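Side-chain contact in esterase (Pelagibacterium halotolerans, PDB 5DWD), which probably hydrolyses carboxylic esters, as a carboxylesterase of the alpha/beta-hydrolase superfamily: residues 121-126 with 131-136. Residues are numbered along the deposited sequence; the frame is centred on the assembly and turned at random.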
# COMPACT_ATOMS: atom_id res chain seq x y z
N ASP B 121 8.06 0.92 -20.59
CA ASP B 121 9.32 0.91 -21.41
C ASP B 121 10.57 1.14 -20.54
O ASP B 121 11.55 0.45 -20.62
CB ASP B 121 9.26 1.97 -22.52
CG ASP B 121 8.32 1.56 -23.70
OD1 ASP B 121 7.95 0.36 -23.79
OD2 ASP B 121 7.94 2.45 -24.53
N LEU B 122 10.50 2.11 -19.64
CA LEU B 122 11.61 2.32 -18.67
C LEU B 122 11.96 1.12 -17.78
O LEU B 122 13.15 0.80 -17.52
CB LEU B 122 11.24 3.54 -17.81
CG LEU B 122 12.31 4.01 -16.87
CD1 LEU B 122 13.57 4.37 -17.61
CD2 LEU B 122 11.75 5.20 -16.08
N TRP B 123 10.93 0.47 -17.23
CA TRP B 123 11.10 -0.71 -16.42
C TRP B 123 11.74 -1.85 -17.27
O TRP B 123 12.70 -2.42 -16.82
CB TRP B 123 9.78 -1.15 -15.80
CG TRP B 123 9.31 -0.16 -14.71
CD1 TRP B 123 10.10 0.55 -13.85
CD2 TRP B 123 7.96 0.20 -14.40
NE1 TRP B 123 9.32 1.33 -13.00
CE2 TRP B 123 8.00 1.13 -13.33
CE3 TRP B 123 6.73 -0.14 -14.95
CZ2 TRP B 123 6.86 1.71 -12.82
CZ3 TRP B 123 5.59 0.43 -14.44
CH2 TRP B 123 5.65 1.33 -13.40
N ALA B 124 11.29 -2.03 -18.48
CA ALA B 124 11.89 -3.04 -19.38
C ALA B 124 13.33 -2.71 -19.76
O ALA B 124 14.21 -3.61 -19.88
CB ALA B 124 11.06 -3.17 -20.63
N GLN B 125 13.62 -1.43 -19.90
CA GLN B 125 14.96 -0.99 -20.26
C GLN B 125 15.96 -1.12 -19.13
O GLN B 125 17.11 -1.42 -19.40
CB GLN B 125 14.95 0.43 -20.80
CG GLN B 125 14.71 0.47 -22.29
CD GLN B 125 13.97 1.70 -22.74
OE1 GLN B 125 14.02 2.74 -22.09
NE2 GLN B 125 13.28 1.59 -23.88
N THR B 126 15.54 -0.86 -17.88
CA THR B 126 16.45 -0.78 -16.73
C THR B 126 16.44 -2.05 -15.92
O THR B 126 17.37 -2.33 -15.19
CB THR B 126 16.05 0.38 -15.79
OG1 THR B 126 14.71 0.15 -15.32
CG2 THR B 126 16.12 1.67 -16.54
N ALA B 131 7.84 -1.49 -7.76
CA ALA B 131 8.23 -1.46 -6.37
C ALA B 131 9.55 -0.81 -6.07
O ALA B 131 9.80 -0.52 -4.90
CB ALA B 131 8.24 -2.88 -5.76
N ASP B 132 10.37 -0.59 -7.11
CA ASP B 132 11.59 0.14 -6.96
C ASP B 132 11.47 1.62 -7.33
O ASP B 132 12.50 2.29 -7.38
CB ASP B 132 12.64 -0.47 -7.88
CG ASP B 132 12.73 -1.99 -7.74
OD1 ASP B 132 12.90 -2.42 -6.60
OD2 ASP B 132 12.59 -2.70 -8.76
N THR B 133 10.25 2.12 -7.60
CA THR B 133 10.14 3.37 -8.31
C THR B 133 9.28 4.34 -7.51
O THR B 133 8.27 3.96 -6.95
CB THR B 133 9.44 3.14 -9.65
OG1 THR B 133 10.21 2.23 -10.47
CG2 THR B 133 9.22 4.45 -10.45
N ILE B 134 9.75 5.59 -7.47
CA ILE B 134 8.97 6.70 -6.89
C ILE B 134 8.64 7.63 -8.04
O ILE B 134 9.50 8.06 -8.81
CB ILE B 134 9.75 7.40 -5.81
CG1 ILE B 134 10.12 6.37 -4.70
CG2 ILE B 134 9.00 8.58 -5.28
CD1 ILE B 134 11.06 6.89 -3.69
N LEU B 135 7.34 7.92 -8.20
CA LEU B 135 6.95 8.91 -9.18
C LEU B 135 6.77 10.27 -8.49
O LEU B 135 5.98 10.34 -7.56
CB LEU B 135 5.56 8.51 -9.72
CG LEU B 135 5.28 8.15 -11.11
CD1 LEU B 135 3.81 8.04 -11.43
CD2 LEU B 135 5.99 9.00 -12.16
N VAL B 136 7.47 11.27 -8.99
CA VAL B 136 7.53 12.62 -8.45
C VAL B 136 7.04 13.61 -9.51
O VAL B 136 7.54 13.59 -10.64
CB VAL B 136 8.97 12.95 -8.01
CG1 VAL B 136 9.08 14.37 -7.45
CG2 VAL B 136 9.37 11.92 -6.95
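W123 and T133 are the residues whose CA atoms come nearest, 9.1 Å apart, where the last turn and a half of helix 101-126 lies over the start of strand 133-138. The helix ends, a short loop and a 3-10 turn follow, and the chain enters the central sheet of the alpha/beta-hydrolase fold. In that sheet the strand runs parallel to both neighbours, 42-47 and 158-162. The strand leads on to a GxSxG sequence, consistent with the nucleophile elbow of this family.

One side-chain hydrogen bond carries the contact. The indole NE1 of W123 donates to OG1 of T133 at 2.8 Å. The N-H...O angle is 151°, and the hydroxyl sits at the ring edge, 19° out of the indole plane. The T133 side chain points from the strand toward the helix. Its OG1 lies opposite the carbonyl carbon (chi1 -61°), which brings the hydroxyl to the indole. The methyl CG2 stays farther off, 4.0 Å from NE1 of W123. The same OG1 is hydrogen-bonded to the carbonyl oxygen of G129, so the hydroxyl of the buried T133 links the indole of the helix to the loop that follows it. The indole also packs on P130 and L152. Beside it, L122 reaches L43 and V45 of strand 42-47, extending the helix-to-sheet packing.

The helix end has a polar link of its own. OG1 of T126 is also hydrogen-bonded to the backbone N of L128. L122 O accepts from T126 N and, from the opposite face of the carbonyl plane, from T126 OG1 at 2.8 Å.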